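Local coordinates for intramolecular trans-sialidase (Macrobdella decora, PDB 3SLI), which cleaves terminal sialic acid from sialoglycoconjugates, probably by intramolecular transfer that releases 2,7-anhydro-Neu5Ac, at residues K32-G37 / F141-D146; T38-Y43 / K176-A181; A114-A119 / L182-L187. All coordinates share one frame; numbering follows the deposited sequence.

Interaction 1: K32-G37 / F141-D146; sequences KAMTQG and FKFISD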
loop_
_atom_site.group_PDB
_atom_site.type_symbol
_atom_site.label_atom_id
_atom_site.label_comp_id
_atom_site.label_asym_id
_atom_site.label_seq_id
_atom_site.Cartn_x
_atom_site.Cartn_y
_atom_site.Cartn_z
ATOM N N LYS A 32 -26.546 -30.638 -10.266
ATOM C CA LYS A 32 -27.783 -29.937 -9.900
ATOM C C LYS A 32 -28.296 -30.298 -8.511
ATOM O O LYS A 32 -29.249 -29.676 -8.027
ATOM C CB LYS A 32 -28.896 -30.204 -10.922
ATOM C CG LYS A 32 -28.687 -29.577 -12.282
ATOM C CD LYS A 32 -29.724 -30.080 -13.287
ATOM C CE LYS A 32 -29.359 -29.628 -14.701
ATOM N NZ LYS A 32 -30.308 -30.071 -15.769
ATOM N N ALA A 33 -27.657 -31.270 -7.857
ATOM C CA ALA A 33 -28.079 -31.706 -6.527
ATOM C C ALA A 33 -26.957 -31.798 -5.485
ATOM O O ALA A 33 -27.139 -32.396 -4.428
ATOM C CB ALA A 33 -28.809 -33.049 -6.632
ATOM N N MET A 34 -25.826 -31.149 -5.750
ATOM C CA MET A 34 -24.683 -31.171 -4.830
ATOM C C MET A 34 -24.996 -30.693 -3.418
ATOM O O MET A 34 -25.568 -29.614 -3.219
ATOM C CB MET A 34 -23.539 -30.333 -5.398
ATOM C CG MET A 34 -22.947 -30.904 -6.660
ATOM S SD MET A 34 -21.800 -29.783 -7.470
ATOM C CE MET A 34 -20.313 -30.044 -6.486
ATOM N N THR A 35 -24.613 -31.495 -2.431
ATOM C CA THR A 35 -24.835 -31.155 -1.033
ATOM C C THR A 35 -23.621 -30.393 -0.504
ATOM O O THR A 35 -23.683 -29.766 0.554
ATOM C CB THR A 35 -25.054 -32.424 -0.184
ATOM O OG1 THR A 35 -23.948 -33.317 -0.372
ATOM C CG2 THR A 35 -26.330 -33.127 -0.615
ATOM N N GLN A 36 -22.524 -30.484 -1.254
ATOM C CA GLN A 36 -21.250 -29.827 -0.949
ATOM C C GLN A 36 -20.357 -30.062 -2.168
ATOM O O GLN A 36 -20.833 -30.545 -3.199
ATOM C CB GLN A 36 -20.594 -30.462 0.268
ATOM C CG GLN A 36 -20.200 -31.906 0.043
ATOM C CD GLN A 36 -19.046 -32.317 0.916
ATOM O OE1 GLN A 36 -18.761 -31.677 1.930
ATOM N NE2 GLN A 36 -18.349 -33.377 0.516
ATOM N N GLY A 37 -19.075 -29.718 -2.069
ATOM C CA GLY A 37 -18.190 -29.946 -3.196
ATOM C C GLY A 37 -17.097 -28.919 -3.405
ATOM O O GLY A 37 -16.877 -28.045 -2.567
ATOM N N PHE A 141 -25.473 -24.846 7.241
ATOM C CA PHE A 141 -24.784 -25.030 5.975
ATOM C C PHE A 141 -25.770 -25.327 4.840
ATOM O O PHE A 141 -26.686 -26.146 4.986
ATOM C CB PHE A 141 -23.742 -26.146 6.091
ATOM C CG PHE A 141 -22.924 -26.345 4.840
ATOM C CD1 PHE A 141 -21.817 -25.547 4.588
ATOM C CD2 PHE A 141 -23.276 -27.317 3.904
ATOM C CE1 PHE A 141 -21.072 -25.710 3.422
ATOM C CE2 PHE A 141 -22.536 -27.485 2.734
ATOM C CZ PHE A 141 -21.434 -26.679 2.493
ATOM N N LYS A 142 -25.573 -24.661 3.706
ATOM C CA LYS A 142 -26.437 -24.842 2.544
ATOM C C LYS A 142 -25.616 -25.015 1.267
ATOM O O LYS A 142 -24.455 -24.597 1.199
ATOM C CB LYS A 142 -27.338 -23.607 2.348
ATOM C CG LYS A 142 -28.206 -23.208 3.534
ATOM C CD LYS A 142 -29.295 -24.225 3.789
ATOM C CE LYS A 142 -30.121 -23.843 5.003
ATOM N NZ LYS A 142 -31.197 -24.837 5.250
ATOM N N PHE A 143 -26.199 -25.672 0.272
ATOM C CA PHE A 143 -25.545 -25.802 -1.020
ATOM C C PHE A 143 -26.580 -25.989 -2.129
ATOM O O PHE A 143 -27.766 -25.730 -1.919
ATOM C CB PHE A 143 -24.432 -26.857 -1.055
ATOM C CG PHE A 143 -23.355 -26.539 -2.068
ATOM C CD1 PHE A 143 -22.788 -25.259 -2.115
ATOM C CD2 PHE A 143 -22.956 -27.476 -3.012
ATOM C CE1 PHE A 143 -21.847 -24.923 -3.095
ATOM C CE2 PHE A 143 -22.014 -27.152 -4.001
ATOM C CZ PHE A 143 -21.459 -25.875 -4.045
ATOM N N ILE A 144 -26.145 -26.414 -3.305
ATOM C CA ILE A 144 -27.040 -26.558 -4.446
ATOM C C ILE A 144 -28.286 -27.408 -4.172
ATOM O O ILE A 144 -29.375 -27.090 -4.653
ATOM C CB ILE A 144 -26.252 -27.035 -5.686
ATOM C CG1 ILE A 144 -25.170 -25.993 -6.018
ATOM C CG2 ILE A 144 -27.185 -27.242 -6.873
ATOM C CD1 ILE A 144 -24.229 -26.384 -7.142
ATOM N N SER A 145 -28.141 -28.427 -3.335
ATOM C CA SER A 145 -29.256 -29.298 -2.976
ATOM C C SER A 145 -30.386 -28.543 -2.261
ATOM O O SER A 145 -31.524 -29.020 -2.214
ATOM C CB SER A 145 -28.761 -30.433 -2.074
ATOM O OG SER A 145 -28.037 -29.915 -0.970
ATOM N N ASP A 146 -30.068 -27.363 -1.729
ATOM C CA ASP A 146 -31.032 -26.548 -0.997
ATOM C C ASP A 146 -31.746 -25.491 -1.834
ATOM O O ASP A 146 -32.615 -24.783 -1.328
ATOM C CB ASP A 146 -30.366 -25.902 0.215
ATOM C CG ASP A 146 -29.808 -26.926 1.183
ATOM O OD1 ASP A 146 -30.587 -27.719 1.754
ATOM O OD2 ASP A 146 -28.588 -26.939 1.387
HETATM O O HOH W 1 -31.043 -28.794 -6.125
#

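Interaction 2: T38-Y43 / K176-A181; sequences TIILSY and KVYSNA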
loop_
_atom_site.group_PDB
_atom_site.type_symbol
_atom_site.label_atom_id
_atom_site.label_comp_id
_atom_site.label_asym_id
_atom_site.label_seq_id
_atom_site.Cartn_x
_atom_site.Cartn_y
_atom_site.Cartn_z
ATOM N N THR A 38 -16.428 -29.014 -4.547
ATOM C CA THR A 38 -15.345 -28.103 -4.894
ATOM C C THR A 38 -15.407 -27.788 -6.382
ATOM O O THR A 38 -15.653 -28.673 -7.199
ATOM C CB THR A 38 -13.952 -28.741 -4.611
ATOM O OG1 THR A 38 -13.915 -29.271 -3.277
ATOM C CG2 THR A 38 -12.847 -27.694 -4.757
ATOM N N ILE A 39 -15.234 -26.520 -6.736
ATOM C CA ILE A 39 -15.227 -26.126 -8.137
ATOM C C ILE A 39 -13.935 -25.378 -8.377
ATOM O O ILE A 39 -13.563 -24.498 -7.601
ATOM C CB ILE A 39 -16.396 -25.186 -8.538
ATOM C CG1 ILE A 39 -17.751 -25.874 -8.346
ATOM C CG2 ILE A 39 -16.245 -24.768 -9.996
ATOM C CD1 ILE A 39 -18.384 -25.593 -7.009
ATOM N N ILE A 40 -13.210 -25.784 -9.404
ATOM C CA ILE A 40 -11.975 -25.112 -9.739
ATOM C C ILE A 40 -11.977 -24.835 -11.226
ATOM O O ILE A 40 -12.314 -25.708 -12.035
ATOM C CB ILE A 40 -10.714 -25.912 -9.287
ATOM C CG1 ILE A 40 -9.462 -25.348 -9.957
ATOM C CG2 ILE A 40 -10.870 -27.385 -9.565
ATOM C CD1 ILE A 40 -8.243 -25.506 -9.120
ATOM N N LEU A 41 -11.679 -23.595 -11.589
ATOM C CA LEU A 41 -11.656 -23.246 -12.992
ATOM C C LEU A 41 -10.630 -22.199 -13.372
ATOM O O LEU A 41 -10.231 -21.359 -12.561
ATOM C CB LEU A 41 -13.049 -22.852 -13.500
ATOM C CG LEU A 41 -13.847 -21.631 -13.051
ATOM C CD1 LEU A 41 -14.928 -21.402 -14.094
ATOM C CD2 LEU A 41 -14.480 -21.838 -11.684
ATOM N N SER A 42 -10.167 -22.327 -14.607
ATOM C CA SER A 42 -9.184 -21.447 -15.214
ATOM C C SER A 42 -9.974 -20.641 -16.246
ATOM O O SER A 42 -10.717 -21.218 -17.035
ATOM C CB SER A 42 -8.130 -22.316 -15.916
ATOM O OG SER A 42 -7.124 -21.540 -16.540
ATOM N N TYR A 43 -9.824 -19.321 -16.251
ATOM C CA TYR A 43 -10.565 -18.496 -17.213
ATOM C C TYR A 43 -9.756 -17.288 -17.656
ATOM O O TYR A 43 -8.816 -16.878 -16.972
ATOM C CB TYR A 43 -11.875 -17.980 -16.589
ATOM C CG TYR A 43 -11.649 -16.831 -15.622
ATOM C CD1 TYR A 43 -11.354 -17.078 -14.287
ATOM C CD2 TYR A 43 -11.633 -15.496 -16.068
ATOM C CE1 TYR A 43 -11.032 -16.037 -13.415
ATOM C CE2 TYR A 43 -11.308 -14.447 -15.202
ATOM C CZ TYR A 43 -11.008 -14.728 -13.880
ATOM O OH TYR A 43 -10.646 -13.726 -13.015
ATOM N N LYS A 176 -13.417 -28.135 -13.358
ATOM C CA LYS A 176 -13.551 -29.440 -12.726
ATOM C C LYS A 176 -14.464 -29.237 -11.530
ATOM O O LYS A 176 -14.251 -28.321 -10.724
ATOM C CB LYS A 176 -12.196 -29.962 -12.238
ATOM C CG LYS A 176 -11.280 -30.486 -13.328
ATOM C CD LYS A 176 -9.951 -30.927 -12.738
ATOM C CE LYS A 176 -9.082 -31.621 -13.778
ATOM N NZ LYS A 176 -8.773 -30.752 -14.953
ATOM N N VAL A 177 -15.505 -30.056 -11.445
ATOM C CA VAL A 177 -16.466 -29.986 -10.352
ATOM C C VAL A 177 -16.378 -31.312 -9.597
ATOM O O VAL A 177 -16.576 -32.377 -10.199
ATOM C CB VAL A 177 -17.914 -29.799 -10.889
ATOM C CG1 VAL A 177 -18.895 -29.648 -9.740
ATOM C CG2 VAL A 177 -17.988 -28.597 -11.815
ATOM N N TYR A 178 -16.054 -31.237 -8.303
ATOM C CA TYR A 178 -15.926 -32.401 -7.411
ATOM C C TYR A 178 -17.057 -32.418 -6.391
ATOM O O TYR A 178 -17.462 -31.369 -5.894
ATOM C CB TYR A 178 -14.628 -32.319 -6.602
ATOM C CG TYR A 178 -13.356 -32.330 -7.402
ATOM C CD1 TYR A 178 -12.913 -31.184 -8.058
ATOM C CD2 TYR A 178 -12.574 -33.484 -7.482
ATOM C CE1 TYR A 178 -11.721 -31.183 -8.777
ATOM C CE2 TYR A 178 -11.381 -33.498 -8.195
ATOM C CZ TYR A 178 -10.961 -32.345 -8.841
ATOM O OH TYR A 178 -9.781 -32.352 -9.553
ATOM N N SER A 179 -17.538 -33.605 -6.042
ATOM C CA SER A 179 -18.585 -33.718 -5.035
ATOM C C SER A 179 -17.947 -33.625 -3.651
ATOM O O SER A 179 -18.612 -33.313 -2.662
ATOM C CB SER A 179 -19.303 -35.065 -5.160
ATOM O OG SER A 179 -18.400 -36.129 -4.908
ATOM N N ASN A 180 -16.659 -33.944 -3.585
ATOM C CA ASN A 180 -15.902 -33.925 -2.337
ATOM C C ASN A 180 -15.193 -32.588 -2.086
ATOM O O ASN A 180 -14.940 -31.816 -3.018
ATOM C CB ASN A 180 -14.879 -35.075 -2.332
ATOM C CG ASN A 180 -13.970 -35.060 -3.549
ATOM O OD1 ASN A 180 -14.432 -35.148 -4.681
ATOM N ND2 ASN A 180 -12.669 -34.958 -3.319
ATOM N N ALA A 181 -14.876 -32.317 -0.826
ATOM C CA ALA A 181 -14.192 -31.079 -0.461
ATOM C C ALA A 181 -12.674 -31.290 -0.449
ATOM O O ALA A 181 -12.144 -31.967 0.434
ATOM C CB ALA A 181 -14.684 -30.593 0.905
#

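Interaction 3: A114-A119 / L182-L187; sequences ALKADA and LSDEEL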
loop_
_atom_site.group_PDB
_atom_site.type_symbol
_atom_site.label_atom_id
_atom_site.label_comp_id
_atom_site.label_asym_id
_atom_site.label_seq_id
_atom_site.Cartn_x
_atom_site.Cartn_y
_atom_site.Cartn_z
ATOM N N ALA A 114 -10.992 -21.116 -7.245
ATOM C CA ALA A 114 -11.634 -22.281 -6.652
ATOM C C ALA A 114 -12.543 -21.917 -5.496
ATOM O O ALA A 114 -12.267 -20.994 -4.728
ATOM C CB ALA A 114 -10.586 -23.290 -6.165
ATOM N N LEU A 115 -13.648 -22.642 -5.397
ATOM C CA LEU A 115 -14.580 -22.461 -4.304
ATOM C C LEU A 115 -14.722 -23.833 -3.663
ATOM O O LEU A 115 -14.958 -24.831 -4.352
ATOM C CB LEU A 115 -15.954 -21.991 -4.782
ATOM C CG LEU A 115 -16.925 -22.156 -3.611
ATOM C CD1 LEU A 115 -16.848 -20.955 -2.687
ATOM C CD2 LEU A 115 -18.320 -22.411 -4.094
ATOM N N LYS A 116 -14.582 -23.870 -2.353
ATOM C CA LYS A 116 -14.709 -25.102 -1.602
ATOM C C LYS A 116 -15.909 -24.971 -0.654
ATOM O O LYS A 116 -15.980 -24.022 0.137
ATOM C CB LYS A 116 -13.415 -25.335 -0.821
ATOM C CG LYS A 116 -13.447 -26.428 0.221
ATOM C CD LYS A 116 -12.121 -26.402 0.962
ATOM C CE LYS A 116 -12.106 -27.352 2.120
ATOM N NZ LYS A 116 -10.743 -27.385 2.719
ATOM N N ALA A 117 -16.877 -25.878 -0.798
ATOM C CA ALA A 117 -18.074 -25.906 0.049
ATOM C C ALA A 117 -17.941 -27.169 0.899
ATOM O O ALA A 117 -18.240 -28.278 0.451
ATOM C CB ALA A 117 -19.345 -25.950 -0.805
ATOM N N ASP A 118 -17.484 -26.970 2.128
ATOM C CA ASP A 118 -17.201 -28.032 3.086
ATOM C C ASP A 118 -18.346 -28.268 4.075
ATOM O O ASP A 118 -18.444 -27.580 5.097
ATOM C CB ASP A 118 -15.921 -27.624 3.832
ATOM C CG ASP A 118 -15.314 -28.735 4.664
ATOM O OD1 ASP A 118 -15.994 -29.730 4.993
ATOM O OD2 ASP A 118 -14.123 -28.579 5.009
ATOM N N ALA A 119 -19.163 -29.283 3.807
ATOM C CA ALA A 119 -20.291 -29.611 4.677
ATOM C C ALA A 119 -19.860 -30.002 6.088
ATOM O O ALA A 119 -20.411 -29.510 7.068
ATOM C CB ALA A 119 -21.133 -30.715 4.055
ATOM N N LEU A 182 -11.982 -30.740 -1.443
ATOM C CA LEU A 182 -10.525 -30.875 -1.522
ATOM C C LEU A 182 -9.887 -30.048 -0.399
ATOM O O LEU A 182 -10.525 -29.162 0.151
ATOM C CB LEU A 182 -10.009 -30.425 -2.897
ATOM C CG LEU A 182 -10.496 -31.169 -4.150
ATOM C CD1 LEU A 182 -9.825 -30.605 -5.389
ATOM C CD2 LEU A 182 -10.206 -32.656 -4.050
ATOM N N SER A 183 -8.653 -30.366 -0.020
ATOM C CA SER A 183 -7.993 -29.628 1.057
ATOM C C SER A 183 -7.506 -28.266 0.576
ATOM O O SER A 183 -7.296 -28.061 -0.623
ATOM C CB SER A 183 -6.809 -30.418 1.627
ATOM O OG SER A 183 -5.741 -30.513 0.692
ATOM N N ASP A 184 -7.287 -27.353 1.519
ATOM C CA ASP A 184 -6.801 -26.013 1.192
ATOM C C ASP A 184 -5.465 -26.126 0.463
ATOM O O ASP A 184 -5.197 -25.399 -0.495
ATOM C CB ASP A 184 -6.625 -25.177 2.465
ATOM C CG ASP A 184 -7.946 -24.888 3.178
ATOM O OD1 ASP A 184 -9.029 -25.043 2.569
ATOM O OD2 ASP A 184 -7.898 -24.496 4.359
ATOM N N GLU A 185 -4.664 -27.103 0.880
ATOM C CA GLU A 185 -3.355 -27.355 0.299
ATOM C C GLU A 185 -3.471 -27.680 -1.191
ATOM O O GLU A 185 -2.766 -27.104 -2.025
ATOM C CB GLU A 185 -2.667 -28.496 1.064
ATOM C CG GLU A 185 -2.352 -28.193 2.553
ATOM C CD GLU A 185 -3.592 -27.915 3.441
ATOM O OE1 GLU A 185 -4.592 -28.675 3.376
ATOM O OE2 GLU A 185 -3.551 -26.934 4.225
ATOM N N GLU A 186 -4.379 -28.591 -1.531
ATOM C CA GLU A 186 -4.583 -28.967 -2.928
ATOM C C GLU A 186 -5.062 -27.774 -3.758
ATOM O O GLU A 186 -4.704 -27.647 -4.932
ATOM C CB GLU A 186 -5.625 -30.080 -3.054
ATOM C CG GLU A 186 -5.261 -31.390 -2.389
ATOM C CD GLU A 186 -6.365 -32.432 -2.537
ATOM O OE1 GLU A 186 -6.517 -32.975 -3.657
ATOM O OE2 GLU A 186 -7.085 -32.686 -1.543
ATOM N N LEU A 187 -5.894 -26.925 -3.155
ATOM C CA LEU A 187 -6.438 -25.757 -3.855
ATOM C C LEU A 187 -5.427 -24.626 -4.033
ATOM O O LEU A 187 -5.420 -23.968 -5.074
ATOM C CB LEU A 187 -7.729 -25.277 -3.182
ATOM C CG LEU A 187 -8.842 -26.337 -3.258
ATOM C CD1 LEU A 187 -10.084 -25.902 -2.483
ATOM C CD2 LEU A 187 -9.176 -26.622 -4.720
#

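Interaction 1: K32-G37 / F141-D146
Phe141 meets Thr35 at the edge of its ring, CE2 lying 3.4 Å from Thr35 O near the ring plane, while the ring also rests on Ala117 and Ala119. Two residues on, Phe143 reaches the same carbonyl through CB, 3.4 Å from Thr35 O. Its CG stands anti to the backbone N (chi1 -151°), which lays the ring alongside Met34 with CD2 3.8 Å from Met34 CB; the ring of Phe69 meets it at a steep angle. Both segments are loops at one end of the lectin-like beta-sandwich of the N-terminal domain: 141-146 closes with a single 3-10 turn, and 32-37 leads into strand 37-45. Ile144 opens that turn: its CG2 presses to 3.4 Å from Lys32 O, and its CD1 runs beside the sulfur of Met34. A water donates to Ile144 O and to Lys32 O, 2.8 Å from each, bridging the two backbones. Ser145 N then donates to Met34 O at 2.8 Å, the donor standing 38° above the carbonyl plane, and Ser145 CB sits 3.5 Å from Ala33 O. Asp146 braces the turn from within, its OD2 accepting from Phe143 N through the anti lone pair while its own N donates to Phe143 O.

Interaction 2: T38-Y43 / K176-A181
Thr38 turns its hydroxyl toward the chain just beyond the partner strand: OG1 donates to Asn180 O at 2.8 Å, in the carbonyl plane and on a lone pair. With CG2 anti to the backbone N, OG1 falls beside that nitrogen (chi1 -50°), which brings the hydroxyl to Asn180 O; Leu182 N donates to it as well, a second tie to the turn after strand 170-178. Tyr178, its cross-strand partner, presents a ring edge, with Thr38 O near the ring plane, 3.8 Å from CD1, and Ile40 CG2 4.0 Å from CE1. Ile40 and Lys176 run side by side on this same face, CG2 to CB 3.9 Å, before their ends diverge; Lys176 NZ forms a salt bridge with Asp174, whereas Ile40 packs against Ala190 and Thr191 of helix 184-191. The backbones are an antiparallel ladder in a sheet of the concanavalin-like sandwich, their axes 4.8 Å apart at 170°. Thr38-Tyr178 and Ile40-Lys176 are hydrogen-bonded pairs, each with two N-H to O bonds; the Tyr178 N to Thr38 O bond, 2.8 Å, is nearly straight at 178°. Between them Ile39 and Val177 form a non-hydrogen-bonded pair whose side chains point together to the other face. There Ile39 CG1 meets Val177 CG1 at 4.2 Å, Ile39 also packs on Phe55 of strand 51-58 in the second sheet, and Val177 on Met34.

Interaction 3: A114-A119 / L182-L187
Lys116 drives straight from strand 107-118 to the start of helix 184-191 and ends in a salt bridge, NZ to Asp184 OD1 at 2.9 Å. The ammonium approaches from above the carboxylate plane, 54° out of it, and the two side chains cross at about a right angle. Leu182 O takes a second, weak bond from the same nitrogen at 3.1 Å. Lys116 CG stands opposite its backbone N about the first bond (chi1 169°) and the rest of the chain is fully extended, which carries the charge from the sheet across to the helix. The aliphatic part of the lysine is used as well: Leu187 CD1 sits 3.8 Å from Lys116 CB, while its other methyl, CD2, lies 3.9 Å from Ala114 CB. One leucine thus straddles two residues whose side chains leave the same face of the strand.

Around this shell, Arg125 of the neighbouring strand 123-128 forms a salt bridge with Asp184 OD2, so the carboxylate is held between two cations, which probably stabilises its negative charge. Phe127 of that strand packs against Asp184 and Leu187. Leu115, pointing the other way, packs on Phe69 and Ile71 of the opposing sheet. The start of the helix fixes where Asp184 and Leu187 sit. Ser183 is the N-cap; its OG accepts from Glu186 N at 3.2 Å, and Glu186 OE2 in return accepts from Ser183 N at 3.2 Å, with an N-H...O angle almost straight at 177°. Leu187 N donates to Ser183 O in the first helical turn, placing the leucine over the sheet. The reciprocal Ser183-Glu186 pair is a capping box, and it opens a short helix laid on the outer face of the lectin-like sandwich.

Overall arrangement
All three contacts lie in the N-terminal lectin-like domain. The order along the sequence is 32-37, 38-43, 114-119, 141-146, 176-181, 182-187, so parts of the chain distant in sequence are laced together. Strand 37-45 links them: it emerges from interaction 1, pairs with strand 170-178 in interaction 2, and on its other edge with strand 107-118 of interaction 3. Interactions 2 and 3 have centres about 8 Å apart; that of interaction 1 lies about 13 and 15 Å from them. Gly37 and Ala117 are hydrogen-bonded through their backbones, and Gln36 OE1 accepts from Ala119 N. Early and late chain thus form one sandwich, distinct from the beta-propeller that in this family carries the active site.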